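Local coordinates for lactate dehydrogenase, adjacent gene encodes predicted malate dehydrogenase (PDB 2FN7), which probably catalyses the NAD-dependent interconversion of (S)-lactate and pyruvate, at residues 31-36 with 59-64; 89-94 with 121-126. All coordinates share one frame; numbering follows the deposited sequence.

Contact 1: residues 31-36 with 59-64. With NAD (nicotinamide-adenine-dinucleotide), chain C.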
loop_
_atom_site.group_PDB
_atom_site.type_symbol
_atom_site.label_atom_id
_atom_site.label_comp_id
_atom_site.label_asym_id
_atom_site.label_seq_id
_atom_site.Cartn_x
_atom_site.Cartn_y
_atom_site.Cartn_z
ATOM N N VAL A 31 -1.050 -14.836 3.036
ATOM C CA VAL A 31 -0.009 -14.196 3.775
ATOM C C VAL A 31 -0.117 -14.415 5.285
ATOM O O VAL A 31 -1.233 -14.350 5.838
ATOM C CB VAL A 31 -0.070 -12.658 3.546
ATOM C CG1 VAL A 31 0.913 -11.983 4.524
ATOM C CG2 VAL A 31 0.248 -12.315 2.057
ATOM N N VAL A 32 1.021 -14.636 5.950
ATOM C CA VAL A 32 1.034 -14.734 7.402
ATOM C C VAL A 32 1.929 -13.598 7.892
ATOM O O VAL A 32 3.114 -13.573 7.648
ATOM C CB VAL A 32 1.557 -16.061 7.869
ATOM C CG1 VAL A 32 1.832 -15.984 9.342
ATOM C CG2 VAL A 32 0.517 -17.144 7.519
ATOM N N LEU A 33 1.313 -12.630 8.539
ATOM C CA LEU A 33 1.979 -11.435 9.037
ATOM C C LEU A 33 2.292 -11.673 10.554
ATOM O O LEU A 33 1.369 -11.739 11.434
ATOM C CB LEU A 33 1.028 -10.317 8.756
ATOM C CG LEU A 33 1.229 -8.830 8.595
ATOM C CD1 LEU A 33 2.466 -8.447 7.697
ATOM C CD2 LEU A 33 -0.115 -8.307 7.978
ATOM N N PHE A 34 3.586 -11.881 10.807
ATOM C CA PHE A 34 4.173 -12.193 12.117
ATOM C C PHE A 34 4.902 -11.030 12.788
ATOM O O PHE A 34 5.729 -10.369 12.181
ATOM C CB PHE A 34 5.165 -13.342 11.970
ATOM C CG PHE A 34 5.884 -13.724 13.261
ATOM C CD1 PHE A 34 5.439 -14.852 14.041
ATOM C CD2 PHE A 34 6.993 -13.000 13.697
ATOM C CE1 PHE A 34 6.118 -15.235 15.255
ATOM C CE2 PHE A 34 7.690 -13.355 14.894
ATOM C CZ PHE A 34 7.253 -14.486 15.695
ATOM N N ASP A 35 4.570 -10.749 14.036
ATOM C CA ASP A 35 5.282 -9.735 14.760
ATOM C C ASP A 35 5.264 -10.104 16.249
ATOM O O ASP A 35 4.411 -10.892 16.691
ATOM C CB ASP A 35 4.658 -8.369 14.538
ATOM C CG ASP A 35 5.674 -7.246 14.722
ATOM O OD1 ASP A 35 6.202 -7.058 15.857
ATOM O OD2 ASP A 35 5.987 -6.540 13.709
ATOM N N ILE A 36 6.184 -9.565 17.034
ATOM C CA ILE A 36 6.160 -9.873 18.469
ATOM C C ILE A 36 5.370 -8.787 19.162
ATOM O O ILE A 36 5.049 -8.946 20.321
ATOM C CB ILE A 36 7.521 -9.867 19.110
ATOM C CG1 ILE A 36 8.151 -8.475 18.933
ATOM C CG2 ILE A 36 8.331 -11.022 18.545
ATOM C CD1 ILE A 36 9.535 -8.353 19.444
ATOM N N SER A 59 -7.225 -14.036 -1.501
ATOM C CA SER A 59 -6.119 -14.326 -0.585
ATOM C C SER A 59 -6.572 -14.082 0.848
ATOM O O SER A 59 -7.280 -13.111 1.133
ATOM C CB SER A 59 -4.938 -13.363 -0.727
ATOM O OG SER A 59 -4.204 -13.602 -1.904
ATOM N N LYS A 60 -6.040 -14.899 1.713
ATOM C CA LYS A 60 -6.213 -14.879 3.156
ATOM C C LYS A 60 -5.035 -14.205 3.794
ATOM O O LYS A 60 -3.858 -14.523 3.512
ATOM C CB LYS A 60 -6.256 -16.314 3.673
ATOM C CG LYS A 60 -7.709 -16.716 3.924
ATOM C CD LYS A 60 -7.867 -18.239 3.915
ATOM C CE LYS A 60 -9.201 -18.721 3.221
ATOM N NZ LYS A 60 -8.808 -20.144 2.721
ATOM N N VAL A 61 -5.327 -13.284 4.689
ATOM C CA VAL A 61 -4.244 -12.580 5.339
ATOM C C VAL A 61 -4.556 -12.623 6.837
ATOM O O VAL A 61 -5.588 -12.046 7.256
ATOM C CB VAL A 61 -4.167 -11.061 4.875
ATOM C CG1 VAL A 61 -3.057 -10.338 5.688
ATOM C CG2 VAL A 61 -3.913 -10.951 3.291
ATOM N N ILE A 62 -3.678 -13.265 7.624
ATOM C CA ILE A 62 -3.847 -13.291 9.055
ATOM C C ILE A 62 -2.604 -12.789 9.782
ATOM O O ILE A 62 -1.478 -12.834 9.218
ATOM C CB ILE A 62 -4.225 -14.694 9.586
ATOM C CG1 ILE A 62 -3.057 -15.627 9.420
ATOM C CG2 ILE A 62 -5.476 -15.278 8.832
ATOM C CD1 ILE A 62 -2.154 -15.456 10.542
ATOM N N GLY A 63 -2.854 -12.282 11.009
ATOM C CA GLY A 63 -1.878 -11.723 11.934
ATOM C C GLY A 63 -1.579 -12.702 13.063
ATOM O O GLY A 63 -2.483 -13.352 13.556
ATOM N N THR A 64 -0.322 -12.810 13.491
ATOM C CA THR A 64 0.075 -13.781 14.489
ATOM C C THR A 64 1.375 -13.416 15.243
ATOM O O THR A 64 2.153 -12.518 14.803
ATOM C CB THR A 64 0.285 -15.135 13.829
ATOM O OG1 THR A 64 0.478 -16.132 14.834
ATOM C CG2 THR A 64 1.578 -15.167 13.059
HETATM P PA NAD C . 9.496 -0.870 11.257
HETATM O O1A NAD C . 8.410 -0.140 10.753
HETATM O O2A NAD C . 10.140 -0.372 12.435
HETATM O O5B NAD C . 9.223 -2.336 11.449
HETATM C C5B NAD C . 10.082 -3.349 12.023
HETATM C C4B NAD C . 9.036 -4.339 12.675
HETATM O O4B NAD C . 9.839 -5.299 13.272
HETATM C C3B NAD C . 8.170 -3.754 13.913
HETATM O O3B NAD C . 6.778 -3.849 13.689
HETATM C C2B NAD C . 8.624 -4.591 15.041
HETATM O O2B NAD C . 7.750 -4.902 16.114
HETATM C C1B NAD C . 9.044 -5.812 14.385
HETATM N N9A NAD C . 9.912 -6.637 15.150
HETATM C C8A NAD C . 10.878 -6.438 16.061
HETATM N N7A NAD C . 11.590 -7.209 16.688
HETATM C C5A NAD C . 11.052 -8.294 16.129
HETATM C C6A NAD C . 11.350 -9.664 16.336
HETATM N N6A NAD C . 12.281 -10.063 17.208
HETATM N N1A NAD C . 10.638 -10.585 15.590
HETATM C C2A NAD C . 9.670 -10.137 14.719
HETATM N N3A NAD C . 9.318 -8.908 14.485
HETATM C C4A NAD C . 10.044 -8.017 15.202
HETATM O O3 NAD C . 10.702 -1.017 10.089
HETATM P PN NAD C . 10.517 -0.915 8.491
HETATM O O1N NAD C . 10.359 0.436 8.097
HETATM O O2N NAD C . 9.488 -1.887 8.041
HETATM O O5D NAD C . 12.002 -1.481 8.085
HETATM C C5D NAD C . 12.284 -2.820 8.358
HETATM C C4D NAD C . 13.784 -3.083 8.138
HETATM O O4D NAD C . 14.051 -3.014 6.681
HETATM C C3D NAD C . 14.781 -2.060 8.760
HETATM O O3D NAD C . 15.912 -2.821 9.130
HETATM C C2D NAD C . 15.094 -1.105 7.579
HETATM O O2D NAD C . 16.387 -0.433 7.745
HETATM C C1D NAD C . 15.120 -2.050 6.449
HETATM N N1N NAD C . 14.961 -1.501 5.124
HETATM C C2N NAD C . 15.720 -2.278 4.202
HETATM C C3N NAD C . 15.762 -1.919 2.858
HETATM C C7N NAD C . 16.531 -2.698 1.749
HETATM O O7N NAD C . 16.508 -2.235 0.611
HETATM N N7N NAD C . 16.983 -3.946 2.076
HETATM C C4N NAD C . 15.057 -0.776 2.349
HETATM C C5N NAD C . 14.266 -0.011 3.366
HETATM C C6N NAD C . 14.178 -0.308 4.741
#
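V31 and V61, V32 and I62, L33 and G63, and F34 and T64 face each other in register across two parallel strands, joined by five backbone hydrogen bonds. V31, L33 and D35 donate through N to the carbonyls of K60, I62 and T64, while V31 O and L33 O accept from I62 N and T64 N. The T64 N to L33 O bond is the least straight of the five, with an N-H...O angle of 143°.

Apolar contacts occur on both faces of the sheet. On one, V32 CG1 lies 3.8 Å from T64 CG2 and also meets I62 CD1, the valine and isoleucine lying alongside each other. T64 CG2 also approaches F34 CD1 obliquely (4.0 Å), while T64 OG1 turns to D69. On the other face V31 and L33 meet V61; the first two also pack on helix 14-25 and V61 on helix 40-55.

Ligand binding begins just past strand 30-34. With CG anti to the backbone N (chi1 -154°), D35 grips the adenosine ribose through both oxygens: OD1 takes NAD O2B at 2.7 Å and OD2 takes NAD O3B at 2.8 Å. S12 N also donates to OD2. I36 CD1 packs 3.6 Å from NAD N7A, and the F34 ring turns its edge to the adenine. Strand 30-34, helix 40-55 and strand 61-64 form a beta-alpha-beta unit of a Rossmann fold, with an acidic residue, D35, just past the end of strand 30-34, as is typical of NAD-specific sites.

Contact 2: residues 89-94 with 121-126. With NAD (nicotinamide-adenine-dinucleotide), chain C; LAC (lactic acid), chain D.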
loop_
_atom_site.group_PDB
_atom_site.type_symbol
_atom_site.label_atom_id
_atom_site.label_comp_id
_atom_site.label_asym_id
_atom_site.label_seq_id
_atom_site.Cartn_x
_atom_site.Cartn_y
_atom_site.Cartn_z
ATOM N N ASP A 89 24.348 5.811 8.783
ATOM C CA ASP A 89 24.704 4.600 8.095
ATOM C C ASP A 89 23.855 3.397 8.512
ATOM O O ASP A 89 23.715 3.122 9.717
ATOM C CB ASP A 89 26.131 4.298 8.411
ATOM C CG ASP A 89 26.677 3.190 7.562
ATOM O OD1 ASP A 89 26.374 1.990 7.780
ATOM O OD2 ASP A 89 27.440 3.514 6.610
ATOM N N ARG A 90 23.360 2.654 7.530
ATOM C CA ARG A 90 22.573 1.486 7.800
ATOM C C ARG A 90 23.255 0.557 8.784
ATOM O O ARG A 90 22.603 -0.259 9.367
ATOM C CB ARG A 90 22.274 0.705 6.524
ATOM C CG ARG A 90 21.372 1.404 5.468
ATOM C CD ARG A 90 21.428 0.611 4.094
ATOM N NE ARG A 90 20.711 1.327 3.026
ATOM C CZ ARG A 90 21.239 2.310 2.281
ATOM N NH1 ARG A 90 22.515 2.723 2.476
ATOM N NH2 ARG A 90 20.502 2.879 1.318
ATOM N N SER A 91 24.548 0.690 9.000
ATOM C CA SER A 91 25.264 -0.160 9.944
ATOM C C SER A 91 24.925 -0.016 11.449
ATOM O O SER A 91 25.150 -0.927 12.212
ATOM C CB SER A 91 26.748 0.079 9.815
ATOM O OG SER A 91 27.206 -0.980 9.051
ATOM N N GLU A 92 24.458 1.159 11.827
ATOM C CA GLU A 92 24.087 1.434 13.177
ATOM C C GLU A 92 23.108 0.391 13.734
ATOM O O GLU A 92 23.102 0.210 14.937
ATOM C CB GLU A 92 23.489 2.828 13.270
ATOM C CG GLU A 92 24.450 3.895 12.707
ATOM C CD GLU A 92 23.745 5.230 12.405
ATOM O OE1 GLU A 92 24.338 6.086 11.653
ATOM O OE2 GLU A 92 22.593 5.420 12.920
ATOM N N LEU A 93 22.347 -0.312 12.893
ATOM C CA LEU A 93 21.403 -1.302 13.365
ATOM C C LEU A 93 22.017 -2.650 13.431
ATOM O O LEU A 93 21.316 -3.607 13.746
ATOM C CB LEU A 93 20.219 -1.443 12.402
ATOM C CG LEU A 93 19.550 -0.115 12.044
ATOM C CD1 LEU A 93 18.551 -0.330 10.810
ATOM C CD2 LEU A 93 18.903 0.491 13.317
ATOM N N LEU A 94 23.307 -2.749 13.128
ATOM C CA LEU A 94 23.934 -4.055 13.078
ATOM C C LEU A 94 23.741 -5.046 14.282
ATOM O O LEU A 94 23.362 -6.208 14.112
ATOM C CB LEU A 94 25.436 -3.842 12.880
ATOM C CG LEU A 94 26.308 -5.119 12.931
ATOM C CD1 LEU A 94 25.977 -6.014 11.789
ATOM C CD2 LEU A 94 27.789 -4.785 12.890
ATOM N N THR A 121 15.902 -6.826 6.225
ATOM C CA THR A 121 16.474 -6.237 7.424
ATOM C C THR A 121 17.920 -5.672 7.152
ATOM O O THR A 121 18.808 -6.378 6.640
ATOM C CB THR A 121 16.503 -7.376 8.567
ATOM O OG1 THR A 121 15.164 -7.798 8.905
ATOM C CG2 THR A 121 17.241 -6.879 9.833
ATOM N N ASN A 122 18.130 -4.390 7.475
ATOM C CA ASN A 122 19.457 -3.734 7.354
ATOM C C ASN A 122 20.383 -4.073 8.528
ATOM O O ASN A 122 19.876 -4.464 9.596
ATOM C CB ASN A 122 19.251 -2.244 7.288
ATOM C CG ASN A 122 19.143 -1.778 5.875
ATOM O OD1 ASN A 122 18.469 -0.781 5.569
ATOM N ND2 ASN A 122 19.800 -2.516 4.976
ATOM N N PRO A 123 21.729 -4.025 8.347
ATOM C CA PRO A 123 22.446 -3.680 7.093
ATOM C C PRO A 123 22.384 -4.962 6.266
ATOM O O PRO A 123 22.989 -6.034 6.583
ATOM C CB PRO A 123 23.883 -3.327 7.578
ATOM C CG PRO A 123 24.126 -4.231 8.795
ATOM C CD PRO A 123 22.688 -4.174 9.478
ATOM N N LEU A 124 21.630 -4.834 5.193
ATOM C CA LEU A 124 21.306 -5.954 4.330
ATOM C C LEU A 124 22.284 -7.095 4.013
ATOM O O LEU A 124 22.016 -8.273 4.369
ATOM C CB LEU A 124 20.685 -5.384 3.028
ATOM C CG LEU A 124 19.986 -6.366 2.097
ATOM C CD1 LEU A 124 21.052 -7.116 1.250
ATOM C CD2 LEU A 124 19.013 -7.323 2.948
ATOM N N ASP A 125 23.399 -6.806 3.331
ATOM C CA ASP A 125 24.330 -7.924 2.926
ATOM C C ASP A 125 24.848 -8.716 4.120
ATOM O O ASP A 125 24.844 -9.957 4.112
ATOM C CB ASP A 125 25.449 -7.339 2.078
ATOM C CG ASP A 125 24.894 -6.583 0.871
ATOM O OD1 ASP A 125 24.617 -7.205 -0.196
ATOM O OD2 ASP A 125 24.660 -5.365 1.017
ATOM N N VAL A 126 25.240 -8.020 5.173
ATOM C CA VAL A 126 25.698 -8.716 6.391
ATOM C C VAL A 126 24.536 -9.488 7.076
ATOM O O VAL A 126 24.690 -10.694 7.416
ATOM C CB VAL A 126 26.400 -7.715 7.323
ATOM C CG1 VAL A 126 26.857 -8.385 8.609
ATOM C CG2 VAL A 126 27.667 -7.187 6.573
HETATM P PA NAD C . 9.496 -0.870 11.257
HETATM O O1A NAD C . 8.410 -0.140 10.753
HETATM O O2A NAD C . 10.140 -0.372 12.435
HETATM O O5B NAD C . 9.223 -2.336 11.449
HETATM C C5B NAD C . 10.082 -3.349 12.023
HETATM C C4B NAD C . 9.036 -4.339 12.675
HETATM O O4B NAD C . 9.839 -5.299 13.272
HETATM C C3B NAD C . 8.170 -3.754 13.913
HETATM O O3B NAD C . 6.778 -3.849 13.689
HETATM C C2B NAD C . 8.624 -4.591 15.041
HETATM O O2B NAD C . 7.750 -4.902 16.114
HETATM C C1B NAD C . 9.044 -5.812 14.385
HETATM N N9A NAD C . 9.912 -6.637 15.150
HETATM C C8A NAD C . 10.878 -6.438 16.061
HETATM N N7A NAD C . 11.590 -7.209 16.688
HETATM C C5A NAD C . 11.052 -8.294 16.129
HETATM C C6A NAD C . 11.350 -9.664 16.336
HETATM N N6A NAD C . 12.281 -10.063 17.208
HETATM N N1A NAD C . 10.638 -10.585 15.590
HETATM C C2A NAD C . 9.670 -10.137 14.719
HETATM N N3A NAD C . 9.318 -8.908 14.485
HETATM C C4A NAD C . 10.044 -8.017 15.202
HETATM O O3 NAD C . 10.702 -1.017 10.089
HETATM P PN NAD C . 10.517 -0.915 8.491
HETATM O O1N NAD C . 10.359 0.436 8.097
HETATM O O2N NAD C . 9.488 -1.887 8.041
HETATM O O5D NAD C . 12.002 -1.481 8.085
HETATM C C5D NAD C . 12.284 -2.820 8.358
HETATM C C4D NAD C . 13.784 -3.083 8.138
HETATM O O4D NAD C . 14.051 -3.014 6.681
HETATM C C3D NAD C . 14.781 -2.060 8.760
HETATM O O3D NAD C . 15.912 -2.821 9.130
HETATM C C2D NAD C . 15.094 -1.105 7.579
HETATM O O2D NAD C . 16.387 -0.433 7.745
HETATM C C1D NAD C . 15.120 -2.050 6.449
HETATM N N1N NAD C . 14.961 -1.501 5.124
HETATM C C2N NAD C . 15.720 -2.278 4.202
HETATM C C3N NAD C . 15.762 -1.919 2.858
HETATM C C7N NAD C . 16.531 -2.698 1.749
HETATM O O7N NAD C . 16.508 -2.235 0.611
HETATM N N7N NAD C . 16.983 -3.946 2.076
HETATM C C4N NAD C . 15.057 -0.776 2.349
HETATM C C5N NAD C . 14.266 -0.011 3.366
HETATM C C6N NAD C . 14.178 -0.308 4.741
HETATM C C LAC D . 17.068 2.172 1.666
HETATM C CA LAC D . 17.029 1.640 3.020
HETATM C CB LAC D . 17.377 2.627 4.259
HETATM O O LAC D . 16.076 3.064 1.730
HETATM O OHN LAC D . 17.981 0.571 3.035
HETATM O OXT LAC D . 17.901 2.001 0.836
#
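P123, joined to N122 by a cis peptide bond, wedges its ring against the backbone of R90 and L94, with P123 CB 3.8 Å from R90 O. This junction lies in the catalytic cleft of the LDH-type Rossmann domain: residues 90-93 make a 3-10 turn leading into helix 94-111, and P123 is the N-cap of helix 124-135. No hydrogen bond crosses between the segments, which meet by van der Waals packing.

Away from the ligands, L94 and P123 cross at about a right angle, L94 CD1 touching P123 CG at 3.9 Å. The same methyl reaches V126 CG1 at 4.1 Å, and helix 293-314 packs on L94 and V126 as well.

Toward the ligands, L93 CD1 lies 4.1 Å from N122 CB and reaches toward the nicotinamide ribose. The aliphatic part of R90 passes obliquely over the N122 amide, whose plane stands 78° from the guanidinium. N122 is itself a lactate- and NAD-binding residue, and its backbone N donates to NAD O3D at 3.2 Å. R153 and H177, the latter probably the proton acceptor, also bind the lactate, and W220 makes a cation-pi contact with R90.

The R90 chain, extended from CG to NE, delivers the guanidinium edge to the substrate, where two N-H groups grip two oxygens: NE reaches lactate OHN at 2.8 Å, and NH2 meets lactate OXT at 2.8 Å in a nearly straight bond (179°).

Both contacts are largely buried, lie in the same NAD-binding domain and touch the same NAD molecule, yet their centres are about 25 Å apart. Contact 1 is at the sheet margin, where strand 61-64 is outermost and I62 and K60 are exposed, and it serves the adenosine end. Contact 2, nearer the centre of the chain, joins loops and helix starts beside the nicotinamide ribose and lactate. Regular backbone hydrogen bonding unites the segments of contact 1, whereas contact 2 rests on packing of side chains on side chains and backbone. Their ligand chemistry contrasts too: an aspartate accepts from ribose hydroxyls in 31-36, while an arginine donates to lactate in 89-94.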